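Local atomic coordinates of probable GTP-binding protein EngB (Pyrococcus horikoshii, PDB entry 2CXX), a protein that binds guanine nucleotides, probably with magnesium, as a member of the EngB GTPase family, and is probably needed for normal cell division and septation. Residues G13-I18 / V26-R31; R36-I41 / D50-G55. All coordinates share one frame; numbering follows the deposited sequence.

Contact 1: G13-I18 / V26-R31. With GDP (guanosine-5'-diphosphate), chain D.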
loop_
_atom_site.group_PDB
_atom_site.type_symbol
_atom_site.label_atom_id
_atom_site.label_comp_id
_atom_site.label_asym_id
_atom_site.label_seq_id
_atom_site.Cartn_x
_atom_site.Cartn_y
_atom_site.Cartn_z
ATOM N N GLY A 13 -1.051 5.261 6.925
ATOM C CA GLY A 13 -2.369 4.892 7.421
ATOM C C GLY A 13 -2.811 3.473 7.070
ATOM O O GLY A 13 -3.980 3.176 7.012
ATOM N N LYS A 14 -1.863 2.598 6.825
ATOM C CA LYS A 14 -2.198 1.221 6.471
ATOM C C LYS A 14 -2.895 0.464 7.571
ATOM O O LYS A 14 -3.941 -0.169 7.319
ATOM C CB LYS A 14 -0.921 0.525 6.028
ATOM C CG LYS A 14 -1.097 -0.964 5.699
ATOM C CD LYS A 14 0.124 -1.486 4.858
ATOM C CE LYS A 14 1.444 -1.464 5.611
ATOM N NZ LYS A 14 1.302 -2.327 6.826
ATOM N N SER A 15 -2.376 0.503 8.804
ATOM C CA SER A 15 -3.060 -0.226 9.881
ATOM C C SER A 15 -4.450 0.393 10.110
ATOM O O SER A 15 -5.410 -0.349 10.384
ATOM C CB SER A 15 -2.239 -0.219 11.183
ATOM O OG SER A 15 -2.017 1.120 11.586
ATOM N N THR A 16 -4.589 1.725 10.045
ATOM C CA THR A 16 -5.906 2.355 10.150
ATOM C C THR A 16 -6.872 1.859 9.042
ATOM O O THR A 16 -8.045 1.517 9.289
ATOM C CB THR A 16 -5.819 3.915 10.051
ATOM O OG1 THR A 16 -4.983 4.418 11.109
ATOM C CG2 THR A 16 -7.213 4.517 10.278
ATOM N N LEU A 17 -6.385 1.757 7.822
ATOM C CA LEU A 17 -7.228 1.296 6.704
ATOM C C LEU A 17 -7.671 -0.165 6.945
ATOM O O LEU A 17 -8.814 -0.523 6.748
ATOM C CB LEU A 17 -6.439 1.388 5.380
ATOM C CG LEU A 17 -7.051 0.732 4.152
ATOM C CD1 LEU A 17 -8.507 1.200 3.948
ATOM C CD2 LEU A 17 -6.193 1.049 2.958
ATOM N N ILE A 18 -6.746 -1.014 7.377
ATOM C CA ILE A 18 -7.084 -2.416 7.629
ATOM C C ILE A 18 -8.147 -2.528 8.702
ATOM O O ILE A 18 -9.062 -3.385 8.603
ATOM C CB ILE A 18 -5.856 -3.223 8.011
ATOM C CG1 ILE A 18 -4.998 -3.413 6.760
ATOM C CG2 ILE A 18 -6.296 -4.610 8.561
ATOM C CD1 ILE A 18 -3.660 -4.035 6.959
ATOM N N VAL A 26 -4.842 -3.956 14.261
ATOM C CA VAL A 26 -3.600 -4.639 14.094
ATOM C C VAL A 26 -2.490 -3.631 14.339
ATOM O O VAL A 26 -2.691 -2.399 14.213
ATOM C CB VAL A 26 -3.485 -5.194 12.656
ATOM C CG1 VAL A 26 -4.633 -6.108 12.413
ATOM C CG2 VAL A 26 -3.491 -4.073 11.637
ATOM N N ARG A 27 -1.339 -4.165 14.713
ATOM C CA ARG A 27 -0.149 -3.370 14.965
ATOM C C ARG A 27 -0.361 -2.230 15.969
ATOM O O ARG A 27 0.211 -1.140 15.843
ATOM C CB ARG A 27 0.377 -2.856 13.628
ATOM C CG ARG A 27 0.729 -4.027 12.690
ATOM C CD ARG A 27 1.555 -3.553 11.519
ATOM N NE ARG A 27 1.803 -4.606 10.543
ATOM C CZ ARG A 27 2.785 -5.493 10.635
ATOM N NH1 ARG A 27 3.624 -5.471 11.669
ATOM N NH2 ARG A 27 2.943 -6.394 9.668
ATOM N N ARG A 28 -1.165 -2.488 16.988
ATOM C CA ARG A 28 -1.366 -1.455 17.996
ATOM C C ARG A 28 -0.635 -1.772 19.312
ATOM O O ARG A 28 -0.803 -1.068 20.307
ATOM C CB ARG A 28 -2.863 -1.217 18.201
ATOM C CG ARG A 28 -3.439 -0.326 17.090
ATOM C CD ARG A 28 -2.727 1.055 17.130
ATOM N NE ARG A 28 -3.141 1.923 16.030
ATOM C CZ ARG A 28 -2.637 1.853 14.800
ATOM N NH1 ARG A 28 -1.699 0.951 14.533
ATOM N NH2 ARG A 28 -3.088 2.666 13.837
ATOM N N GLY A 29 0.187 -2.821 19.310
ATOM C CA GLY A 29 0.954 -3.137 20.500
ATOM C C GLY A 29 0.517 -4.311 21.347
ATOM O O GLY A 29 1.287 -4.750 22.216
ATOM N N LYS A 30 -0.688 -4.825 21.131
ATOM C CA LYS A 30 -1.108 -5.959 21.949
ATOM C C LYS A 30 -0.042 -7.014 21.764
ATOM O O LYS A 30 0.377 -7.667 22.723
ATOM C CB LYS A 30 -2.490 -6.498 21.547
ATOM C CG LYS A 30 -3.638 -5.866 22.360
ATOM C CD LYS A 30 -4.960 -6.651 22.273
ATOM C CE LYS A 30 -6.039 -5.970 23.130
ATOM N NZ LYS A 30 -7.393 -6.638 23.110
ATOM N N ARG A 31 0.435 -7.154 20.532
ATOM C CA ARG A 31 1.470 -8.131 20.272
ATOM C C ARG A 31 2.791 -7.412 20.076
ATOM O O ARG A 31 3.068 -6.824 19.029
ATOM C CB ARG A 31 1.100 -9.010 19.059
ATOM C CG ARG A 31 1.017 -10.494 19.413
ATOM C CD ARG A 31 1.992 -11.369 18.608
ATOM N NE ARG A 31 1.500 -11.586 17.256
ATOM C CZ ARG A 31 2.145 -12.269 16.302
ATOM N NH1 ARG A 31 3.335 -12.814 16.526
ATOM N NH2 ARG A 31 1.577 -12.413 15.116
HETATM P PB GDP D . 0.720 2.894 9.354
HETATM O O1B GDP D . 2.061 3.129 9.961
HETATM O O2B GDP D . 0.761 3.138 7.792
HETATM O O3B GDP D . -0.087 1.713 9.852
HETATM O O3A GDP D . -0.145 4.136 9.835
HETATM P PA GDP D . -1.308 4.427 10.891
HETATM O O1A GDP D . -2.545 3.729 10.483
HETATM O O2A GDP D . -0.848 4.016 12.338
HETATM O "O5'" GDP D . -1.620 5.988 10.695
HETATM C "C5'" GDP D . -0.479 6.764 10.906
HETATM C "C4'" GDP D . -0.883 8.216 11.189
HETATM O "O4'" GDP D . -1.716 8.741 10.063
HETATM C "C3'" GDP D . -1.758 8.457 12.372
HETATM O "O3'" GDP D . -1.567 9.511 13.325
HETATM C "C2'" GDP D . -3.193 8.273 11.833
HETATM O "O2'" GDP D . -4.137 9.032 12.679
HETATM C "C1'" GDP D . -3.047 9.123 10.568
HETATM N N9 GDP D . -4.015 8.811 9.507
HETATM C C8 GDP D . -4.370 7.548 8.982
HETATM N N7 GDP D . -5.242 7.694 8.044
HETATM C C5 GDP D . -5.515 9.028 7.891
HETATM C C6 GDP D . -6.364 9.799 7.040
HETATM O O6 GDP D . -7.070 9.292 6.224
HETATM N N1 GDP D . -6.371 11.185 7.166
HETATM C C2 GDP D . -5.585 11.804 8.096
HETATM N N2 GDP D . -5.633 13.176 8.187
HETATM N N3 GDP D . -4.790 11.113 8.900
HETATM C C4 GDP D . -4.730 9.736 8.826
HETATM O O HOH W 1 -5.279 -0.881 13.437
#
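S15 and R28 meet end-on: the hydroxyl OG of S15 lies in front of the two terminal nitrogens of the arginine and accepts a hydrogen bond from each. R28 NH2 reaches S15 OG at 2.9 Å, while NH1 does so at 3.0 Å. Both bonds are bent, near 138°, as expected when two N-H groups converge on one atom, and the oxygen lies slightly off the guanidinium plane. A kink in the arginine chain (chi2 -61°) turns its end back to the helix, and NH1 also donates to the backbone O of R27, which fixes the rotation of the group. NH2 comes within 3.0 Å of GDP O2A. OG of S15, placed between the backbone N and the carbonyl carbon (chi1 59°), looks at the diphosphate with two acceptors for its one proton, O3B at 2.7 Å and O1A a little farther. Behind this polar end, V26 presses one methyl, CG2, on S15 CB and, crossing at about a right angle, on I18 CG2 at 4.2 Å. A water over one face of the R28 guanidinium joins the backbones, donating to S15 O and accepting from V26 N at 3.2 Å. The backbone amides of G13 to T16, with that of N11 and the T16 hydroxyl, bind GDP, as in a P-loop at the start of helix 14-22. S15 is the predicted magnesium ligand of that loop; no metal accompanies GDP here. The positive R28 is likely to offset part of the negative charge of the phosphates.

Contact 2: R36-I41 / D50-G55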
loop_
_atom_site.group_PDB
_atom_site.type_symbol
_atom_site.label_atom_id
_atom_site.label_comp_id
_atom_site.label_asym_id
_atom_site.label_seq_id
_atom_site.Cartn_x
_atom_site.Cartn_y
_atom_site.Cartn_z
ATOM N N ARG A 36 8.443 -5.602 13.065
ATOM C CA ARG A 36 9.253 -5.863 11.905
ATOM C C ARG A 36 8.869 -7.153 11.176
ATOM O O ARG A 36 9.625 -7.661 10.351
ATOM C CB ARG A 36 10.727 -5.868 12.354
ATOM C CG ARG A 36 11.223 -4.456 12.776
ATOM C CD ARG A 36 12.328 -4.476 13.865
ATOM N NE ARG A 36 13.223 -5.632 13.748
ATOM C CZ ARG A 36 14.471 -5.686 14.231
ATOM N NH1 ARG A 36 14.989 -4.634 14.870
ATOM N NH2 ARG A 36 15.196 -6.805 14.081
ATOM N N LYS A 37 7.656 -7.635 11.455
ATOM C CA LYS A 37 7.161 -8.893 10.909
ATOM C C LYS A 37 5.852 -8.809 10.099
ATOM O O LYS A 37 5.015 -7.919 10.264
ATOM C CB LYS A 37 6.938 -9.928 12.035
ATOM C CG LYS A 37 8.114 -10.222 12.967
ATOM C CD LYS A 37 9.181 -11.094 12.284
ATOM C CE LYS A 37 10.417 -11.173 13.154
ATOM N NZ LYS A 37 11.606 -11.669 12.365
ATOM N N ILE A 38 5.699 -9.796 9.241
ATOM C CA ILE A 38 4.515 -9.937 8.386
ATOM C C ILE A 38 3.445 -10.594 9.211
ATOM O O ILE A 38 3.711 -11.562 9.935
ATOM C CB ILE A 38 4.872 -10.818 7.164
ATOM C CG1 ILE A 38 5.997 -10.136 6.399
ATOM C CG2 ILE A 38 3.670 -11.091 6.303
ATOM C CD1 ILE A 38 6.580 -11.016 5.257
ATOM N N ILE A 39 2.221 -10.081 9.128
ATOM C CA ILE A 39 1.137 -10.648 9.918
ATOM C C ILE A 39 -0.013 -11.047 9.005
ATOM O O ILE A 39 -0.154 -10.482 7.912
ATOM C CB ILE A 39 0.619 -9.649 10.993
ATOM C CG1 ILE A 39 0.107 -8.395 10.346
ATOM C CG2 ILE A 39 1.706 -9.415 12.090
ATOM C CD1 ILE A 39 -0.654 -7.551 11.362
ATOM N N GLU A 40 -0.800 -12.035 9.425
ATOM C CA GLU A 40 -1.981 -12.491 8.669
ATOM C C GLU A 40 -3.248 -12.163 9.434
ATOM O O GLU A 40 -3.358 -12.348 10.668
ATOM C CB GLU A 40 -1.923 -14.014 8.396
ATOM C CG GLU A 40 -0.938 -14.328 7.316
ATOM C CD GLU A 40 -0.956 -15.763 6.806
ATOM O OE1 GLU A 40 -1.937 -16.530 7.060
ATOM O OE2 GLU A 40 0.064 -16.056 6.182
ATOM N N ILE A 41 -4.200 -11.648 8.694
ATOM C CA ILE A 41 -5.503 -11.249 9.257
ATOM C C ILE A 41 -6.668 -11.974 8.553
ATOM O O ILE A 41 -6.770 -11.974 7.310
ATOM C CB ILE A 41 -5.659 -9.693 9.115
ATOM C CG1 ILE A 41 -4.524 -8.987 9.867
ATOM C CG2 ILE A 41 -7.034 -9.190 9.669
ATOM C CD1 ILE A 41 -4.081 -7.699 9.104
ATOM N N ASP A 50 -0.355 -8.670 5.769
ATOM C CA ASP A 50 0.064 -7.291 5.946
ATOM C C ASP A 50 1.555 -7.145 6.146
ATOM O O ASP A 50 2.097 -7.632 7.133
ATOM C CB ASP A 50 -0.679 -6.726 7.166
ATOM C CG ASP A 50 -0.349 -5.289 7.404
ATOM O OD1 ASP A 50 -0.331 -4.518 6.418
ATOM O OD2 ASP A 50 -0.118 -4.929 8.571
HETATM N N MSE A 51 2.214 -6.449 5.228
HETATM C CA MSE A 51 3.633 -6.240 5.278
HETATM C C MSE A 51 3.979 -5.118 6.234
HETATM O O MSE A 51 3.205 -4.194 6.399
HETATM C CB MSE A 51 4.151 -5.843 3.899
HETATM C CG MSE A 51 3.724 -6.683 2.715
HETATM SE SE MSE A 51 4.379 -8.579 2.959
HETATM C CE MSE A 51 2.832 -9.533 2.157
ATOM N N PRO A 52 5.090 -5.251 6.959
ATOM C CA PRO A 52 5.465 -4.151 7.853
ATOM C C PRO A 52 5.706 -2.897 6.976
ATOM O O PRO A 52 6.119 -2.987 5.831
ATOM C CB PRO A 52 6.763 -4.650 8.522
ATOM C CG PRO A 52 7.149 -5.867 7.797
ATOM C CD PRO A 52 5.961 -6.438 7.104
ATOM N N GLY A 53 5.444 -1.718 7.519
ATOM C CA GLY A 53 5.640 -0.493 6.734
ATOM C C GLY A 53 7.065 -0.339 6.197
ATOM O O GLY A 53 8.058 -0.648 6.909
ATOM N N PHE A 54 7.179 0.158 4.962
ATOM C CA PHE A 54 8.458 0.408 4.315
ATOM C C PHE A 54 9.060 1.718 4.820
ATOM O O PHE A 54 8.398 2.531 5.401
ATOM C CB PHE A 54 8.282 0.672 2.808
ATOM C CG PHE A 54 7.650 -0.457 2.041
ATOM C CD1 PHE A 54 8.170 -1.737 2.128
ATOM C CD2 PHE A 54 6.622 -0.179 1.145
ATOM C CE1 PHE A 54 7.677 -2.758 1.321
ATOM C CE2 PHE A 54 6.123 -1.181 0.330
ATOM C CZ PHE A 54 6.650 -2.476 0.419
ATOM N N GLY A 55 10.348 1.894 4.572
ATOM C CA GLY A 55 10.961 3.177 4.868
ATOM C C GLY A 55 11.321 3.483 6.294
ATOM O O GLY A 55 11.308 2.635 7.157
#
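The D50 carboxylate meets I39 through OD2, which lies 3.9 Å from I39 CD1. Its polar partners come from elsewhere: R27 forms a salt bridge with OD2 and K14 one with OD1, so that both oxygens of this buried acid are engaged. CG of D50 stands anti to the backbone N (chi1 -178°), and its CB rests on I39 CG1 at 3.7 Å, the two side chains running alongside each other; I41 CD1 adds a contact to the same CB. The backbones of I39 and D50 form an antiparallel hydrogen-bonded pair, with D50 N to I39 O at 2.8 Å and I39 N to D50 O at 3.2 Å, both nearly straight. One residue earlier, I38 lays its CG1 against P52 CD at 3.8 Å and its CD1 against the selenium of M51, a selenomethionine, at 4.0 Å. Replacing I38 by an alanine would remove both atoms and would probably open a gap over P52 CD and leave the M51 side chain freer to turn. The P52 ring also leans on the K37 carbonyl, its CD being 3.6 Å from K37 O. D50 and G53 match the DxxG signature of P-loop GTPases, M51 and P52 filling its two variable positions, where strand 46-50 runs into the switch II loop, here paired with the strand that follows switch I.

Overall arrangement
The two contacts follow one another along the chain, contact 1 closing before contact 2 opens, and their centres lie about 10 Å apart on the same side of the chain's centre. Helix 14-22 leads through the loop holding V26-R31 to strand 39-43, the edge of the mixed six-stranded sheet within this chain. They touch directly through two probable hydrogen bonds, R27 NH2 to K37 O at 2.6 Å and K14 NZ to M51 O at 2.7 Å. Together they illustrate a general principle: the phosphate-binding loop and the switch regions are probably joined by direct bonds, as is familiar from P-loop GTPases, which is consistent with the nucleotide state being felt across them.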